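Local atomic coordinates of pullulanase (Klebsiella oxytoca, PDB entry 2YOC), a protein that hydrolyses alpha-1,6-glucosidic linkages in pullulan and related dextrins and is probably exported by a type 2 secretion system. Residues C491-A496 with A538-Y543; S500-Y505 with Q531-L536; D482-F487 with S882-N887; L372-E377 with T561-T566. One frame throughout, in Å; residues are numbered along the deposited sequence.

Interaction 1. Residues C491-A496 with A538-Y543. With CA (calcium ion), chain L.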
# COMPACT_ATOMS: atom_id res chain seq x y z
N CYS B 491 -5.73 -24.66 -57.90
CA CYS B 491 -4.46 -25.05 -58.51
C CYS B 491 -4.05 -24.12 -59.66
O CYS B 491 -2.86 -23.82 -59.80
CB CYS B 491 -4.49 -26.52 -58.94
SG CYS B 491 -5.08 -27.66 -57.65
N GLU B 492 -5.05 -23.65 -60.46
CA GLU B 492 -4.83 -22.72 -61.58
C GLU B 492 -4.21 -21.41 -61.10
O GLU B 492 -3.18 -20.99 -61.64
CB GLU B 492 -6.12 -22.45 -62.36
CG GLU B 492 -6.34 -23.38 -63.54
CD GLU B 492 -7.28 -24.55 -63.30
OE1 GLU B 492 -8.48 -24.31 -63.06
OE2 GLU B 492 -6.81 -25.71 -63.38
N VAL B 493 -4.80 -20.81 -60.05
CA VAL B 493 -4.29 -19.57 -59.45
C VAL B 493 -3.04 -19.80 -58.57
O VAL B 493 -2.07 -19.05 -58.68
CB VAL B 493 -5.39 -18.70 -58.78
CG1 VAL B 493 -6.59 -18.50 -59.70
CG2 VAL B 493 -5.85 -19.29 -57.45
N ASN B 494 -3.07 -20.84 -57.72
CA ASN B 494 -1.98 -21.13 -56.81
C ASN B 494 -1.03 -22.20 -57.34
O ASN B 494 -1.37 -23.39 -57.40
CB ASN B 494 -2.53 -21.52 -55.45
CG ASN B 494 -1.64 -21.20 -54.29
OD1 ASN B 494 -0.40 -21.25 -54.37
ND2 ASN B 494 -2.26 -20.90 -53.16
N SER B 495 0.17 -21.76 -57.71
CA SER B 495 1.22 -22.63 -58.22
C SER B 495 1.61 -23.66 -57.14
O SER B 495 1.66 -24.85 -57.44
CB SER B 495 2.44 -21.81 -58.64
OG SER B 495 2.77 -20.83 -57.67
N ALA B 496 1.78 -23.19 -55.87
CA ALA B 496 2.15 -23.96 -54.68
C ALA B 496 1.29 -25.21 -54.40
O ALA B 496 1.84 -26.23 -53.96
CB ALA B 496 2.17 -23.07 -53.45
N ALA B 538 -5.38 -19.38 -48.39
CA ALA B 538 -5.25 -18.05 -47.83
C ALA B 538 -4.40 -17.07 -48.63
O ALA B 538 -4.58 -15.86 -48.46
CB ALA B 538 -4.75 -18.14 -46.40
N GLN B 539 -3.48 -17.58 -49.47
CA GLN B 539 -2.59 -16.77 -50.31
C GLN B 539 -3.32 -16.25 -51.55
O GLN B 539 -2.94 -15.22 -52.10
CB GLN B 539 -1.42 -17.60 -50.79
CG GLN B 539 -0.61 -18.29 -49.71
CD GLN B 539 0.33 -19.33 -50.29
OE1 GLN B 539 0.42 -19.55 -51.51
NE2 GLN B 539 1.04 -19.99 -49.40
N THR B 540 -4.33 -16.98 -52.02
CA THR B 540 -5.10 -16.66 -53.22
C THR B 540 -6.59 -16.42 -52.93
O THR B 540 -7.41 -16.42 -53.87
CB THR B 540 -4.92 -17.79 -54.23
OG1 THR B 540 -5.53 -18.99 -53.73
CG2 THR B 540 -3.47 -18.00 -54.61
N ASP B 541 -6.95 -16.24 -51.64
CA ASP B 541 -8.34 -16.00 -51.27
C ASP B 541 -8.71 -14.49 -51.37
O ASP B 541 -7.88 -13.65 -51.77
CB ASP B 541 -8.73 -16.67 -49.92
CG ASP B 541 -8.17 -16.10 -48.60
OD1 ASP B 541 -7.42 -15.09 -48.65
OD2 ASP B 541 -8.48 -16.67 -47.53
N SER B 542 -9.98 -14.17 -51.04
CA SER B 542 -10.54 -12.83 -51.02
C SER B 542 -10.61 -12.34 -49.56
O SER B 542 -11.09 -11.22 -49.27
CB SER B 542 -11.93 -12.87 -51.65
OG SER B 542 -11.87 -13.21 -53.03
N TYR B 543 -10.10 -13.19 -48.64
CA TYR B 543 -10.13 -12.96 -47.20
C TYR B 543 -8.88 -12.37 -46.56
O TYR B 543 -7.84 -13.01 -46.47
CB TYR B 543 -10.59 -14.22 -46.43
CG TYR B 543 -11.07 -13.88 -45.05
CD1 TYR B 543 -10.16 -13.61 -44.02
CD2 TYR B 543 -12.42 -13.77 -44.77
CE1 TYR B 543 -10.60 -13.20 -42.76
CE2 TYR B 543 -12.87 -13.37 -43.51
CZ TYR B 543 -11.96 -13.09 -42.51
OH TYR B 543 -12.40 -12.70 -41.27
CA CA L . -5.51 -13.26 -48.51

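Interaction 2. Residues S500-Y505 with Q531-L536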
# COMPACT_ATOMS: atom_id res chain seq x y z
N SER B 500 2.08 -29.67 -53.67
CA SER B 500 1.86 -29.93 -52.24
C SER B 500 1.11 -31.25 -51.99
O SER B 500 0.55 -31.84 -52.92
CB SER B 500 1.07 -28.78 -51.62
OG SER B 500 -0.29 -28.82 -52.02
N GLU B 501 1.04 -31.65 -50.70
CA GLU B 501 0.35 -32.85 -50.18
C GLU B 501 -1.14 -32.98 -50.60
O GLU B 501 -1.80 -33.96 -50.23
CB GLU B 501 0.47 -32.89 -48.64
CG GLU B 501 0.88 -31.57 -47.98
CD GLU B 501 0.48 -31.34 -46.53
OE1 GLU B 501 -0.36 -32.11 -46.00
OE2 GLU B 501 0.95 -30.34 -45.95
N PHE B 502 -1.65 -32.01 -51.37
CA PHE B 502 -3.04 -31.95 -51.81
C PHE B 502 -3.17 -31.92 -53.33
O PHE B 502 -4.30 -31.89 -53.85
CB PHE B 502 -3.72 -30.72 -51.18
CG PHE B 502 -3.48 -30.58 -49.70
CD1 PHE B 502 -4.29 -31.22 -48.78
CD2 PHE B 502 -2.42 -29.81 -49.22
CE1 PHE B 502 -4.06 -31.10 -47.41
CE2 PHE B 502 -2.19 -29.69 -47.85
CZ PHE B 502 -3.00 -30.34 -46.95
N ALA B 503 -2.01 -31.97 -54.04
CA ALA B 503 -1.92 -31.96 -55.51
C ALA B 503 -2.90 -32.91 -56.21
O ALA B 503 -3.41 -32.60 -57.29
CB ALA B 503 -0.49 -32.26 -55.94
N GLY B 504 -3.19 -34.05 -55.56
CA GLY B 504 -4.11 -35.06 -56.04
C GLY B 504 -5.54 -34.57 -56.20
O GLY B 504 -6.25 -35.07 -57.07
N TYR B 505 -5.95 -33.57 -55.41
CA TYR B 505 -7.31 -33.04 -55.50
C TYR B 505 -7.59 -32.18 -56.73
O TYR B 505 -8.78 -31.96 -57.03
CB TYR B 505 -7.73 -32.31 -54.22
CG TYR B 505 -7.81 -33.17 -52.99
CD1 TYR B 505 -8.98 -33.86 -52.66
CD2 TYR B 505 -6.74 -33.23 -52.10
CE1 TYR B 505 -9.07 -34.62 -51.49
CE2 TYR B 505 -6.82 -33.99 -50.93
CZ TYR B 505 -7.98 -34.69 -50.64
OH TYR B 505 -8.06 -35.46 -49.50
N GLN B 531 -5.69 -27.18 -41.50
CA GLN B 531 -4.97 -25.92 -41.54
C GLN B 531 -3.86 -25.84 -42.58
O GLN B 531 -3.57 -24.75 -43.06
CB GLN B 531 -4.55 -25.43 -40.14
CG GLN B 531 -3.49 -26.26 -39.44
CD GLN B 531 -2.12 -25.97 -39.99
OE1 GLN B 531 -1.78 -24.82 -40.31
NE2 GLN B 531 -1.36 -27.02 -40.21
N ALA B 532 -3.24 -26.98 -42.92
CA ALA B 532 -2.17 -27.02 -43.91
C ALA B 532 -2.68 -26.57 -45.30
O ALA B 532 -2.01 -25.75 -45.95
CB ALA B 532 -1.59 -28.42 -43.99
N LEU B 533 -3.85 -27.07 -45.73
CA LEU B 533 -4.45 -26.70 -47.01
C LEU B 533 -4.93 -25.24 -46.93
O LEU B 533 -4.72 -24.47 -47.88
CB LEU B 533 -5.61 -27.66 -47.40
CG LEU B 533 -6.52 -27.26 -48.58
CD1 LEU B 533 -5.74 -27.09 -49.88
CD2 LEU B 533 -7.60 -28.28 -48.81
N ASN B 534 -5.53 -24.86 -45.80
CA ASN B 534 -6.03 -23.51 -45.57
C ASN B 534 -4.95 -22.44 -45.77
O ASN B 534 -5.21 -21.45 -46.45
CB ASN B 534 -6.67 -23.38 -44.20
CG ASN B 534 -7.67 -22.26 -44.12
OD1 ASN B 534 -8.61 -22.17 -44.94
ND2 ASN B 534 -7.49 -21.39 -43.14
N THR B 535 -3.73 -22.69 -45.24
CA THR B 535 -2.56 -21.81 -45.39
C THR B 535 -2.34 -21.44 -46.87
O THR B 535 -2.17 -20.26 -47.19
CB THR B 535 -1.33 -22.47 -44.74
OG1 THR B 535 -1.64 -22.86 -43.40
CG2 THR B 535 -0.11 -21.58 -44.74
N LEU B 536 -2.39 -22.46 -47.75
CA LEU B 536 -2.22 -22.30 -49.19
C LEU B 536 -3.39 -21.54 -49.79
O LEU B 536 -3.17 -20.65 -50.62
CB LEU B 536 -2.09 -23.66 -49.88
CG LEU B 536 -0.91 -24.55 -49.48
CD1 LEU B 536 -1.25 -25.98 -49.72
CD2 LEU B 536 0.37 -24.18 -50.23

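Interaction 3. Residues D482-F487 with S882-N887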
# COMPACT_ATOMS: atom_id res chain seq x y z
N ASP B 482 -11.69 -18.88 -54.21
CA ASP B 482 -12.24 -19.09 -52.87
C ASP B 482 -12.77 -20.51 -52.70
O ASP B 482 -12.98 -21.23 -53.69
CB ASP B 482 -13.29 -18.03 -52.52
CG ASP B 482 -12.75 -16.62 -52.56
OD1 ASP B 482 -11.92 -16.28 -51.69
OD2 ASP B 482 -13.13 -15.86 -53.48
N ILE B 483 -12.94 -20.93 -51.44
CA ILE B 483 -13.38 -22.27 -51.04
C ILE B 483 -14.69 -22.74 -51.67
O ILE B 483 -14.88 -23.94 -51.86
CB ILE B 483 -13.32 -22.49 -49.51
CG1 ILE B 483 -14.32 -21.60 -48.76
CG2 ILE B 483 -11.89 -22.33 -48.98
CD1 ILE B 483 -14.67 -22.09 -47.45
N GLN B 484 -15.57 -21.79 -52.02
CA GLN B 484 -16.87 -22.01 -52.65
C GLN B 484 -16.74 -22.66 -54.03
O GLN B 484 -17.64 -23.39 -54.45
CB GLN B 484 -17.62 -20.66 -52.80
CG GLN B 484 -18.12 -20.06 -51.47
CD GLN B 484 -17.06 -19.36 -50.62
OE1 GLN B 484 -16.25 -18.56 -51.10
NE2 GLN B 484 -17.10 -19.61 -49.32
N GLN B 485 -15.61 -22.40 -54.70
CA GLN B 485 -15.27 -22.81 -56.06
C GLN B 485 -14.52 -24.15 -56.17
O GLN B 485 -13.90 -24.58 -55.18
CB GLN B 485 -14.46 -21.69 -56.73
CG GLN B 485 -15.24 -20.37 -56.81
CD GLN B 485 -14.37 -19.21 -57.20
OE1 GLN B 485 -13.42 -18.82 -56.51
NE2 GLN B 485 -14.72 -18.61 -58.31
N PRO B 486 -14.52 -24.81 -57.37
CA PRO B 486 -13.79 -26.08 -57.52
C PRO B 486 -12.32 -26.04 -57.14
O PRO B 486 -11.67 -25.02 -57.32
CB PRO B 486 -13.92 -26.39 -59.02
CG PRO B 486 -14.33 -25.10 -59.66
CD PRO B 486 -15.20 -24.45 -58.63
N PHE B 487 -11.80 -27.18 -56.67
CA PHE B 487 -10.40 -27.35 -56.28
C PHE B 487 -9.47 -27.07 -57.45
O PHE B 487 -8.37 -26.57 -57.23
CB PHE B 487 -10.14 -28.76 -55.71
CG PHE B 487 -8.95 -28.80 -54.76
CD1 PHE B 487 -7.65 -28.86 -55.26
CD2 PHE B 487 -9.13 -28.76 -53.39
CE1 PHE B 487 -6.56 -28.88 -54.39
CE2 PHE B 487 -8.03 -28.81 -52.52
CZ PHE B 487 -6.75 -28.87 -53.03
N SER B 882 -6.99 -16.48 -42.14
CA SER B 882 -7.43 -17.84 -41.83
C SER B 882 -8.71 -18.11 -42.62
O SER B 882 -9.40 -19.11 -42.39
CB SER B 882 -7.58 -18.05 -40.33
OG SER B 882 -6.30 -18.27 -39.75
N GLY B 883 -8.97 -17.21 -43.57
CA GLY B 883 -10.04 -17.29 -44.55
C GLY B 883 -11.45 -17.50 -44.08
O GLY B 883 -11.76 -17.35 -42.89
N ASP B 884 -12.33 -17.83 -45.03
CA ASP B 884 -13.74 -18.09 -44.81
C ASP B 884 -13.93 -19.25 -43.82
O ASP B 884 -14.85 -19.19 -42.99
CB ASP B 884 -14.45 -18.42 -46.14
CG ASP B 884 -14.53 -17.29 -47.15
OD1 ASP B 884 -14.76 -16.13 -46.74
OD2 ASP B 884 -14.44 -17.58 -48.38
N TRP B 885 -13.05 -20.28 -43.88
CA TRP B 885 -13.11 -21.45 -43.02
C TRP B 885 -13.16 -21.15 -41.52
O TRP B 885 -14.16 -21.45 -40.88
CB TRP B 885 -12.00 -22.45 -43.33
CG TRP B 885 -12.30 -23.83 -42.81
CD1 TRP B 885 -11.71 -24.46 -41.76
CD2 TRP B 885 -13.29 -24.74 -43.31
NE1 TRP B 885 -12.26 -25.71 -41.58
CE2 TRP B 885 -13.22 -25.92 -42.53
CE3 TRP B 885 -14.24 -24.68 -44.36
CZ2 TRP B 885 -14.05 -27.01 -42.75
CZ3 TRP B 885 -15.05 -25.77 -44.59
CH2 TRP B 885 -14.97 -26.92 -43.79
N PHE B 886 -12.09 -20.55 -40.97
CA PHE B 886 -12.03 -20.28 -39.54
C PHE B 886 -12.88 -19.12 -39.03
O PHE B 886 -13.42 -19.20 -37.93
CB PHE B 886 -10.57 -20.19 -39.05
CG PHE B 886 -9.88 -21.52 -39.11
CD1 PHE B 886 -9.99 -22.43 -38.07
CD2 PHE B 886 -9.14 -21.88 -40.23
CE1 PHE B 886 -9.37 -23.69 -38.14
CE2 PHE B 886 -8.52 -23.14 -40.31
CZ PHE B 886 -8.64 -24.03 -39.26
N ASN B 887 -13.04 -18.07 -39.85
CA ASN B 887 -13.79 -16.87 -39.52
C ASN B 887 -15.27 -16.97 -39.89
O ASN B 887 -15.95 -15.95 -40.04
CB ASN B 887 -13.14 -15.69 -40.21
CG ASN B 887 -11.86 -15.26 -39.57
OD1 ASN B 887 -11.86 -14.44 -38.65
ND2 ASN B 887 -10.77 -15.73 -40.11

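Interaction 4. Residues L372-E377 with T561-T566. With SO4 (sulfate ion), chain O.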
# COMPACT_ATOMS: atom_id res chain seq x y z
N LEU B 372 -10.27 4.74 -57.87
CA LEU B 372 -9.18 3.99 -58.52
C LEU B 372 -9.65 2.99 -59.59
O LEU B 372 -10.84 2.70 -59.67
CB LEU B 372 -8.37 3.21 -57.47
CG LEU B 372 -7.85 3.92 -56.21
CD1 LEU B 372 -7.90 2.98 -55.03
CD2 LEU B 372 -6.41 4.40 -56.41
N SER B 373 -8.70 2.42 -60.37
CA SER B 373 -8.92 1.34 -61.35
C SER B 373 -8.82 0.00 -60.55
O SER B 373 -8.56 0.04 -59.34
CB SER B 373 -7.84 1.37 -62.42
OG SER B 373 -6.58 1.06 -61.86
N THR B 374 -8.98 -1.17 -61.21
CA THR B 374 -8.87 -2.48 -60.54
C THR B 374 -7.45 -2.66 -59.97
O THR B 374 -6.47 -2.35 -60.66
CB THR B 374 -9.29 -3.63 -61.48
OG1 THR B 374 -10.60 -3.37 -61.97
CG2 THR B 374 -9.26 -5.00 -60.80
N ASN B 375 -7.37 -3.13 -58.71
CA ASN B 375 -6.14 -3.38 -57.95
C ASN B 375 -5.28 -2.11 -57.70
O ASN B 375 -4.06 -2.19 -57.46
CB ASN B 375 -5.35 -4.61 -58.46
CG ASN B 375 -4.70 -5.45 -57.37
OD1 ASN B 375 -5.23 -5.62 -56.26
ND2 ASN B 375 -3.53 -5.99 -57.66
N SER B 376 -5.97 -0.93 -57.73
CA SER B 376 -5.44 0.40 -57.43
C SER B 376 -4.22 0.80 -58.28
O SER B 376 -3.38 1.57 -57.83
CB SER B 376 -5.16 0.51 -55.93
OG SER B 376 -6.17 -0.17 -55.19
N GLU B 377 -4.16 0.28 -59.51
CA GLU B 377 -3.05 0.54 -60.44
C GLU B 377 -3.00 1.98 -60.91
O GLU B 377 -1.90 2.50 -61.14
CB GLU B 377 -3.09 -0.40 -61.65
CG GLU B 377 -2.92 -1.86 -61.31
CD GLU B 377 -3.08 -2.80 -62.50
OE1 GLU B 377 -3.58 -2.34 -63.55
OE2 GLU B 377 -2.72 -3.99 -62.37
N THR B 561 -18.99 -5.04 -56.60
CA THR B 561 -19.35 -5.95 -57.68
C THR B 561 -18.40 -5.79 -58.87
O THR B 561 -18.14 -6.78 -59.56
CB THR B 561 -20.81 -5.77 -58.13
OG1 THR B 561 -20.98 -4.51 -58.80
CG2 THR B 561 -21.81 -6.00 -57.01
N ASP B 562 -17.94 -4.54 -59.13
CA ASP B 562 -16.99 -4.18 -60.19
C ASP B 562 -15.95 -3.19 -59.62
O ASP B 562 -16.28 -2.02 -59.36
CB ASP B 562 -17.71 -3.63 -61.44
CG ASP B 562 -16.83 -3.25 -62.63
OD1 ASP B 562 -15.57 -3.21 -62.46
OD2 ASP B 562 -17.38 -2.97 -63.72
N PRO B 563 -14.68 -3.64 -59.45
CA PRO B 563 -13.64 -2.76 -58.87
C PRO B 563 -13.01 -1.77 -59.84
O PRO B 563 -12.11 -1.03 -59.46
CB PRO B 563 -12.60 -3.76 -58.35
CG PRO B 563 -12.68 -4.88 -59.30
CD PRO B 563 -14.14 -5.00 -59.69
N GLU B 564 -13.45 -1.77 -61.10
CA GLU B 564 -12.92 -0.86 -62.10
C GLU B 564 -13.76 0.41 -62.12
O GLU B 564 -14.89 0.41 -62.62
CB GLU B 564 -12.86 -1.54 -63.48
CG GLU B 564 -12.26 -0.69 -64.58
CD GLU B 564 -10.75 -0.43 -64.56
OE1 GLU B 564 -10.02 -0.99 -63.71
OE2 GLU B 564 -10.32 0.35 -65.44
N GLY B 565 -13.20 1.46 -61.54
CA GLY B 565 -13.85 2.76 -61.52
C GLY B 565 -14.61 3.09 -60.28
O GLY B 565 -14.30 2.62 -59.18
N THR B 566 -15.60 3.97 -60.47
CA THR B 566 -16.46 4.56 -59.43
C THR B 566 -17.49 3.64 -58.83
O THR B 566 -17.97 3.95 -57.73
CB THR B 566 -17.09 5.86 -59.94
OG1 THR B 566 -18.04 5.56 -60.98
CG2 THR B 566 -16.05 6.86 -60.40
S SO4 O . -17.04 4.91 -64.30
O1 SO4 O . -15.67 4.41 -64.06
O2 SO4 O . -17.20 6.24 -63.68
O3 SO4 O . -18.03 3.99 -63.68
O4 SO4 O . -17.30 5.00 -65.76

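Interaction 1. Residues C491-A496 with A538-Y543
Van der Waals packing of V493 and N494 on T540 makes up most of this small surface contact within the Ins domain of pullulanase. V493 CG2 lies 3.7 Å from T540 CB, while T540 CG2 rests 3.5 Å from N494 ND2 and close to N494 CB as well. At chi1 66° T540 OG1 lies between the backbone N and the carbonyl carbon, and it is hydrogen-bonded to V537 O, the last residue of helix 529-537; CG2 is left anti to the carbonyl carbon.

The polar part is thin. N494 ND2 gives a weak hydrogen bond to Q539 OE1, 3.4 Å long and bent to 142°, between amide planes turned 46° from one another. N494 OD1 accepts a weak N-cap bond from A496 N at 3.3 Å, so one amide marks the break between helices 487-493 and 495-498 while also reaching across.

The calcium ion is bound by A538 O at 2.8 Å and by D541 OD1 at 2.6 Å.

The chemistry implies a contact that rests on methyl packing, with one weak amide-amide bond adding little direction, next to a loop that calcium bridges through A538 O and D541 OD1, which probably helps hold its course.

Interaction 2. Residues S500-Y505 with Q531-L536
Within the helical Ins domain, the turn that follows helix 495-498 inserts the ring of F502 against helix 529-537. The turn is of type I, from S500 to A503, closed by a 2.8 Å bond from A503 N to S500 O. It delivers F502 with its CG beside the backbone N and anti to the carbonyl carbon (chi1 -48°), which aims the ring at the helix.

L533 CB sits over the centre of one face in a CH-pi contact, 3.8 Å from the centroid of the F502 ring and 13° off the normal. The opposite face is partly covered by E501 CB from the same turn, offset toward the rim. A532 CB meets the ring near its plane, at the edge, 3.8 Å from F502 CZ. L536 CD1 approaches obliquely to 4.0 Å from F502 CD2 and also touches S500 OG, a hydroxyl that is hydrogen-bonded to V497 O. The extended side chain of E501 carries OE2 to 3.7 Å from A532 CB, at the more exposed border.

F487 and L490 of helix 487-493, together with V515 and L519 of helix 512-520, continue the apolar cluster round L533. No hydrogen bond crosses between turn and helix: an aromatic side chain from a type I turn, met over one face by a CH-pi contact, helps join helices 487-493, 512-520 and 529-537 of the Ins domain into one apolar cluster.

Interaction 3. Residues D482-F487 with S882-N887
The D884 carboxylate is gripped at both oxygens: R420 NE forms a salt bridge with OD1, and Q484 NE2 makes a weak bond of 3.5 Å to D884 OD2. Here the Ins domain meets the segment that follows the eighth strand of the catalytic (beta/alpha)8 barrel, the fold of the alpha-amylase family.

Q484 bends at chi2 (78°) to reach D884; the two side chains cross at about a right angle, with amide and carboxylate planes 60° apart. The arginine probably also eases the approach of a like charge, since D482 OD1 lies 4.4 Å from D884 OD2; D482 OD1 in turn accepts a hydrogen bond from S542 N. D482, I483 and Q484 belong to a type I turn from D482 to Q485, steadied by an almost straight bond of 2.9 Å from D482 N to Q485 OE1, in the plane of that amide carbonyl.

Beside these polar groups, I483, which is buried, supplies the apolar contact. Its CG1 sits between the backbone N and the carbonyl carbon (chi1 66°), sending I483 CD1 to 3.9 Å from D884 CB and to the indole edge, 4.1 Å from W885 CE3.

Interaction 4. Residues L372-E377 with T561-T566
T374 and E564 form the tight centre of this buried contact, where both hydrogen-bond donors of T374, N and OG1, converge on one carboxylate oxygen. T374 N donates to E564 OE1 at 2.7 Å, nearly in line with the C-O bond, and T374 OG1 donates to the anti lone pair of E564 OE1 at 3.0 Å. E564 folds back to this position by bending at chi2 (72°). Next to it, T374 CG2 packs 3.7 Å from P563 CG, and G565 N closes a bond of 3.3 Å to L372 O, in that carbonyl's plane.

The far side is looser. T561 and D562 are exposed, and D562 serves mainly its own loop, its OD1 accepting from E564 N at 2.9 Å in an Asx turn. T566 OG1 donates to O2 of a sulfate, probably from the crystallisation liquor, 2.9 Å away.

E564 OE2 makes a salt bridge with K315, while S376 OG is hydrogen-bonded to D469 OD2 and N375 OD1 to E475 N, two residues of a calcium site. The contact therefore joins the edge of the CBM48-type sheet to a loop of the catalytic barrel. Two donors on OE1 and a lysine on OE2 would probably favour a charged E564, so that hydrogen bonds to one carboxylate give the join its specificity alongside the T374-P563 packing.

Interactions 1, 2 and 3 form one cluster, with centres 10 to 12 Å apart. Interactions 1 and 2 lie wholly within the Ins domain, inserted between the second and third barrel strands; interaction 2 uses helix 529-537 and interaction 1 the loop that directly follows it. Interaction 3 ties the start of this insert to residues 882-887, beyond the eighth strand; Y543 OH and N887 OD1 form a probable hydrogen bond, as do N534 ND2 and S882 O. Interaction 4 stands apart, 20 to 31 Å from the others between centres, and connects residues 372-377 to the loop before helix 567-582. Along the chain it crosses interaction 3. Together the two tie the insert and the preceding beta domain to the barrel.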